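Local coordinates for protein GH5 (Bacteroidetes bacterium AC2a, PDB 4YHE) that is a family 5 glycoside hydrolase that probably acts as an endoglucanase, cleaving beta-glucosidic bonds in the breakdown of cellulose, at residues D219-N224 with N282-R287; D4-Q9 with T206-V211. All blocks are in the same frame, centred on the assembly; numbering follows the deposited sequence.

Interaction 1. Residues D219-N224 with N282-R287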
loop_
_atom_site.group_PDB
_atom_site.type_symbol
_atom_site.label_atom_id
_atom_site.label_comp_id
_atom_site.label_asym_id
_atom_site.label_seq_id
_atom_site.Cartn_x
_atom_site.Cartn_y
_atom_site.Cartn_z
ATOM N N ASP A 219 -0.871 -0.914 14.126
ATOM C CA ASP A 219 -1.361 -1.311 15.438
ATOM C C ASP A 219 -2.847 -1.618 15.480
ATOM O O ASP A 219 -3.236 -2.611 16.104
ATOM C CB ASP A 219 -0.940 -0.311 16.494
ATOM C CG ASP A 219 0.568 -0.377 16.753
ATOM O OD1 ASP A 219 1.180 -1.456 16.516
ATOM O OD2 ASP A 219 1.137 0.628 17.150
ATOM N N LEU A 220 -3.682 -0.811 14.803
ATOM C CA LEU A 220 -5.116 -1.082 14.809
ATOM C C LEU A 220 -5.396 -2.367 14.033
ATOM O O LEU A 220 -6.378 -3.066 14.292
ATOM C CB LEU A 220 -5.920 0.091 14.245
ATOM C CG LEU A 220 -5.881 1.398 15.052
ATOM C CD1 LEU A 220 -6.761 2.433 14.356
ATOM C CD2 LEU A 220 -6.391 1.166 16.466
ATOM N N THR A 221 -4.500 -2.690 13.102
ATOM C CA THR A 221 -4.562 -3.951 12.366
ATOM C C THR A 221 -4.273 -5.145 13.285
ATOM O O THR A 221 -5.116 -6.046 13.450
ATOM C CB THR A 221 -3.580 -3.930 11.151
ATOM O OG1 THR A 221 -3.893 -2.822 10.309
ATOM C CG2 THR A 221 -3.699 -5.223 10.322
ATOM N N VAL A 222 -3.082 -5.144 13.882
ATOM C CA VAL A 222 -2.689 -6.174 14.830
ATOM C C VAL A 222 -3.795 -6.395 15.877
ATOM O O VAL A 222 -4.132 -7.532 16.207
ATOM C CB VAL A 222 -1.347 -5.816 15.489
ATOM C CG1 VAL A 222 -1.032 -6.653 16.722
ATOM C CG2 VAL A 222 -0.205 -5.930 14.485
ATOM N N GLU A 223 -4.378 -5.307 16.357
ATOM C CA GLU A 223 -5.325 -5.345 17.482
ATOM C C GLU A 223 -6.759 -5.732 17.139
ATOM O O GLU A 223 -7.494 -6.239 18.010
ATOM C CB GLU A 223 -5.319 -3.965 18.179
ATOM C CG GLU A 223 -3.973 -3.616 18.853
ATOM C CD GLU A 223 -3.731 -2.115 19.062
ATOM O OE1 GLU A 223 -4.671 -1.297 18.881
ATOM O OE2 GLU A 223 -2.574 -1.745 19.402
ATOM N N ASN A 224 -7.170 -5.503 15.888
ATOM C CA ASN A 224 -8.560 -5.734 15.484
ATOM C C ASN A 224 -8.838 -6.503 14.200
ATOM O O ASN A 224 -9.989 -6.970 14.005
ATOM C CB ASN A 224 -9.300 -4.387 15.426
ATOM C CG ASN A 224 -9.189 -3.640 16.730
ATOM O OD1 ASN A 224 -9.849 -4.002 17.701
ATOM N ND2 ASN A 224 -8.302 -2.653 16.786
ATOM N N ASN A 282 5.437 -10.511 15.180
ATOM C CA ASN A 282 4.917 -11.466 16.139
ATOM C C ASN A 282 3.469 -11.905 15.881
ATOM O O ASN A 282 3.095 -13.090 16.100
ATOM C CB ASN A 282 5.066 -10.902 17.562
ATOM C CG ASN A 282 6.513 -10.769 17.992
ATOM O OD1 ASN A 282 7.353 -11.602 17.678
ATOM N ND2 ASN A 282 6.807 -9.720 18.725
ATOM N N MET A 283 2.632 -10.978 15.433
ATOM C CA MET A 283 1.247 -11.309 15.176
ATOM C C MET A 283 1.056 -12.175 13.918
ATOM O O MET A 283 0.205 -13.045 13.889
ATOM C CB MET A 283 0.409 -10.039 15.046
ATOM C CG MET A 283 -1.074 -10.302 14.989
ATOM S SD MET A 283 -1.693 -10.868 16.591
ATOM C CE MET A 283 -3.450 -10.949 16.277
ATOM N N TYR A 284 1.858 -11.933 12.886
ATOM C CA TYR A 284 1.591 -12.478 11.579
ATOM C C TYR A 284 2.786 -13.367 11.109
ATOM O O TYR A 284 2.642 -14.579 10.970
ATOM C CB TYR A 284 1.264 -11.341 10.587
ATOM C CG TYR A 284 0.031 -10.515 10.994
ATOM C CD1 TYR A 284 -1.184 -11.121 11.227
ATOM C CD2 TYR A 284 0.115 -9.129 11.148
ATOM C CE1 TYR A 284 -2.317 -10.372 11.591
ATOM C CE2 TYR A 284 -0.986 -8.375 11.544
ATOM C CZ TYR A 284 -2.190 -8.984 11.763
ATOM O OH TYR A 284 -3.305 -8.202 12.164
ATOM N N ILE A 285 3.925 -12.768 10.872
ATOM C CA ILE A 285 5.022 -13.479 10.221
ATOM C C ILE A 285 5.363 -14.752 11.016
ATOM O O ILE A 285 5.497 -15.832 10.442
ATOM C CB ILE A 285 6.278 -12.640 10.116
ATOM C CG1 ILE A 285 6.065 -11.367 9.277
ATOM C CG2 ILE A 285 7.438 -13.476 9.552
ATOM C CD1 ILE A 285 5.694 -11.582 7.825
ATOM N N ARG A 286 5.514 -14.597 12.331
ATOM C CA ARG A 286 5.897 -15.698 13.225
ATOM C C ARG A 286 4.907 -16.871 13.162
ATOM O O ARG A 286 5.264 -18.002 13.452
ATOM C CB ARG A 286 6.050 -15.133 14.653
ATOM C CG ARG A 286 6.599 -16.086 15.686
ATOM C CD ARG A 286 6.990 -15.400 16.993
ATOM N NE ARG A 286 5.863 -14.771 17.707
ATOM C CZ ARG A 286 5.935 -14.293 18.962
ATOM N NH1 ARG A 286 7.072 -14.363 19.642
ATOM N NH2 ARG A 286 4.867 -13.734 19.539
ATOM N N ARG A 287 3.670 -16.585 12.760
ATOM C CA ARG A 287 2.609 -17.531 12.592
ATOM C C ARG A 287 2.452 -18.004 11.145
ATOM O O ARG A 287 1.482 -18.664 10.841
ATOM C CB ARG A 287 1.259 -16.883 12.997
ATOM C CG ARG A 287 1.275 -16.154 14.316
ATOM C CD ARG A 287 1.266 -17.129 15.473
ATOM N NE ARG A 287 0.102 -18.016 15.443
ATOM C CZ ARG A 287 -1.156 -17.649 15.731
ATOM N NH1 ARG A 287 -1.467 -16.408 16.098
ATOM N NH2 ARG A 287 -2.126 -18.542 15.660
HETATM O O HOH W 1 -4.998 -9.448 13.630
#
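The phenol oxygen of Tyr284 is approached both by backbone and by solvent: OH is hydrogen-bonded to a water 2.6 Å away and lies 3.1 Å from Thr221 O. The same water lies 3.3 Å from Val222 O, to which it gives at most a weak bond, so any solvent bridge between the segments is a loose one. They belong to helices 218-224 and 270-285 on the outside of the (beta/alpha)8 barrel; the first leads into strand 236-242 and the second follows it. The Tyr284 ring reaches inward to Val238 and Val291, and Thr221 CG2 comes 3.5 Å from Tyr284 OH, the two side chains crossing at about a right angle. Thr221 OG1, on the other branch, is hydrogen-bonded to Asn217 O.

Val222 forms the apolar part with both methyls. CG1, anti to the backbone N (chi1 166°), lies alongside Met283 with CG at 4.0 Å, the two side chains running past each other in opposite directions, while CG2 meets Tyr284 CE2 at 3.9 Å. Cutting Val222 back to an alanine removes both methyls and would probably leave a gap beside Met283 CG and Tyr284 CE2, with the thioether chain freer to shift. On the more exposed side, Met283 bends at chi2 (70°), which brings its terminal methyl CE to 3.5 Å from Val222 O. Within its own helix, which has a wider pi-type turn at 282-285, Met283 CG sits 3.5 Å above the plane of the Tyr284 ring, over its centre.

Interaction 2. Residues D4-Q9 with T206-V211; sequences DNEAVQ and TRYIGV
Tyr208 meets helix 6-13 with the far end of its ring: OH lies 3.7 Å from Ala7 CA, and CE1 is 4.2 Å from Ala7 CB. No direct hydrogen bond joins the two segments, and this inner part is van der Waals packing around a buried tyrosine and a buried alanine. CG of Tyr208 points opposite its own carbonyl carbon (chi1 -72°), which sends the ring out from the start of strand 209-212 toward the helix. There it also stacks with Phe10 one turn on from Ala7 and touches Met237, while Ala7 rests on Pro290, so the close-packed side is completed by aromatic and aliphatic groups.

The outer side is looser and polar. Glu6 is exposed, and its CG comes no nearer than 4.2 Å to Tyr208 OH; a water joins the two side chains. Lying at the ring edge and in its plane, this water accepts from Tyr208 OH at 2.7 Å and donates to Glu6 OE2 at 2.6 Å. The phenol is therefore the donor and the carboxylate the final acceptor of this two-bond chain. Glu6 OE2 also pairs with Arg235, and this salt bridge is likely to steady the carboxylate that receives the water.

The helix start is secured by Asn5 at the N-cap, whose OD1 accepts from Val8 N at 3.0 Å in a nearly straight bond (169°), while its ND2 bonds to Gly288 O. The arrangement is that of an N-terminal helix laid against the N-terminal ends of the strands of a (beta/alpha)8 barrel, the end remote from the active site in family 5 glycoside hydrolases.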
loop_
_atom_site.group_PDB
_atom_site.type_symbol
_atom_site.label_atom_id
_atom_site.label_comp_id
_atom_site.label_asym_id
_atom_site.label_seq_id
_atom_site.Cartn_x
_atom_site.Cartn_y
_atom_site.Cartn_z
ATOM N N ASP A 4 8.840 -19.926 7.818
ATOM C CA ASP A 4 9.556 -20.449 6.653
ATOM C C ASP A 4 8.592 -20.983 5.626
ATOM O O ASP A 4 9.033 -21.496 4.603
ATOM C CB ASP A 4 10.549 -21.560 7.057
ATOM C CG ASP A 4 11.678 -21.050 7.890
ATOM O OD1 ASP A 4 12.089 -19.915 7.681
ATOM O OD2 ASP A 4 12.196 -21.775 8.753
ATOM N N ASN A 5 7.285 -20.826 5.833
ATOM C CA ASN A 5 6.348 -21.458 4.949
ATOM C C ASN A 5 6.259 -20.785 3.540
ATOM O O ASN A 5 6.924 -19.797 3.272
ATOM C CB ASN A 5 4.989 -21.630 5.617
ATOM C CG ASN A 5 4.221 -20.329 5.714
ATOM O OD1 ASN A 5 4.670 -19.286 5.228
ATOM N ND2 ASN A 5 3.064 -20.390 6.327
ATOM N N GLU A 6 5.494 -21.391 2.643
ATOM C CA GLU A 6 5.396 -20.939 1.251
ATOM C C GLU A 6 4.788 -19.509 1.182
ATOM O O GLU A 6 5.243 -18.668 0.419
ATOM C CB GLU A 6 4.574 -21.958 0.447
ATOM C CG GLU A 6 4.420 -21.676 -1.040
ATOM C CD GLU A 6 3.279 -22.461 -1.727
ATOM O OE1 GLU A 6 2.674 -23.362 -1.099
ATOM O OE2 GLU A 6 2.971 -22.166 -2.913
ATOM N N ALA A 7 3.793 -19.237 2.013
ATOM C CA ALA A 7 3.155 -17.929 2.029
ATOM C C ALA A 7 4.106 -16.795 2.356
ATOM O O ALA A 7 4.101 -15.790 1.640
ATOM C CB ALA A 7 1.978 -17.926 2.975
ATOM N N VAL A 8 4.914 -16.935 3.412
ATOM C CA VAL A 8 5.817 -15.883 3.833
ATOM C C VAL A 8 6.902 -15.723 2.795
ATOM O O VAL A 8 7.355 -14.612 2.555
ATOM C CB VAL A 8 6.423 -16.123 5.233
ATOM C CG1 VAL A 8 7.497 -15.100 5.571
ATOM C CG2 VAL A 8 5.313 -16.095 6.285
ATOM N N GLN A 9 7.340 -16.841 2.201
ATOM C CA GLN A 9 8.270 -16.774 1.087
ATOM C C GLN A 9 7.702 -15.908 -0.028
ATOM O O GLN A 9 8.424 -15.071 -0.583
ATOM C CB GLN A 9 8.570 -18.167 0.514
ATOM C CG GLN A 9 9.739 -18.896 1.154
ATOM C CD GLN A 9 9.961 -20.272 0.503
ATOM O OE1 GLN A 9 9.684 -21.309 1.113
ATOM N NE2 GLN A 9 10.400 -20.279 -0.749
ATOM N N THR A 206 -6.537 -19.794 -5.929
ATOM C CA THR A 206 -5.348 -19.867 -5.100
ATOM C C THR A 206 -4.499 -18.597 -5.165
ATOM O O THR A 206 -3.324 -18.622 -4.820
ATOM C CB THR A 206 -4.483 -21.029 -5.572
ATOM O OG1 THR A 206 -4.209 -20.828 -6.954
ATOM C CG2 THR A 206 -5.235 -22.334 -5.394
ATOM N N ARG A 207 -5.091 -17.509 -5.648
ATOM C CA ARG A 207 -4.426 -16.207 -5.693
ATOM C C ARG A 207 -4.187 -15.710 -4.260
ATOM O O ARG A 207 -5.047 -15.903 -3.387
ATOM C CB ARG A 207 -5.335 -15.198 -6.419
ATOM C CG ARG A 207 -4.728 -13.814 -6.598
ATOM C CD ARG A 207 -5.583 -12.847 -7.429
ATOM N NE ARG A 207 -6.181 -13.395 -8.647
ATOM C CZ ARG A 207 -5.528 -13.864 -9.709
ATOM N NH1 ARG A 207 -4.207 -13.886 -9.765
ATOM N NH2 ARG A 207 -6.219 -14.331 -10.746
ATOM N N TYR A 208 -3.044 -15.077 -4.027
ATOM C CA TYR A 208 -2.834 -14.319 -2.793
ATOM C C TYR A 208 -3.728 -13.103 -2.739
ATOM O O TYR A 208 -3.837 -12.368 -3.711
ATOM C CB TYR A 208 -1.402 -13.916 -2.647
ATOM C CG TYR A 208 -0.545 -15.100 -2.324
ATOM C CD1 TYR A 208 -0.440 -15.552 -1.015
ATOM C CD2 TYR A 208 0.133 -15.781 -3.309
ATOM C CE1 TYR A 208 0.326 -16.660 -0.703
ATOM C CE2 TYR A 208 0.913 -16.889 -3.010
ATOM C CZ TYR A 208 0.989 -17.327 -1.703
ATOM O OH TYR A 208 1.769 -18.402 -1.358
ATOM N N ILE A 209 -4.385 -12.916 -1.604
ATOM C CA ILE A 209 -5.229 -11.757 -1.395
ATOM C C ILE A 209 -4.747 -10.956 -0.182
ATOM O O ILE A 209 -4.645 -11.505 0.922
ATOM C CB ILE A 209 -6.669 -12.157 -1.159
ATOM C CG1 ILE A 209 -7.240 -12.942 -2.355
ATOM C CG2 ILE A 209 -7.513 -10.927 -0.861
ATOM C CD1 ILE A 209 -8.584 -13.550 -2.065
ATOM N N GLY A 210 -4.462 -9.666 -0.391
ATOM C CA GLY A 210 -4.075 -8.761 0.694
ATOM C C GLY A 210 -5.307 -8.168 1.342
ATOM O O GLY A 210 -6.202 -7.712 0.652
ATOM N N VAL A 211 -5.356 -8.196 2.667
ATOM C CA VAL A 211 -6.454 -7.587 3.402
ATOM C C VAL A 211 -5.913 -6.576 4.432
ATOM O O VAL A 211 -4.933 -6.847 5.141
ATOM C CB VAL A 211 -7.355 -8.623 4.101
ATOM C CG1 VAL A 211 -8.097 -9.459 3.103
ATOM C CG2 VAL A 211 -6.576 -9.508 5.067
HETATM O O HOH W 2 3.184 -19.639 -3.304
#

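Overall arrangement
Each contact is built round one tyrosine, on an outer helix in interaction 1 and just before a barrel strand in interaction 2. Interaction 1 joins two outer helices and is only partly buried, whereas interaction 2 is a smaller, buried contact between the N-terminal helix and the lead-in to strand 209-212. That strand runs on to helix 218-224, so the two contacts follow each other in the chain. Water links the two sides soundly in interaction 2, to a carboxylate, and only weakly in interaction 1, to a backbone carbonyl. Apolar contact comes from valine and methionine in the first and from a single alanine in the second. The two touch where Val8 CG2 packs 4.2 Å from Ile285 O.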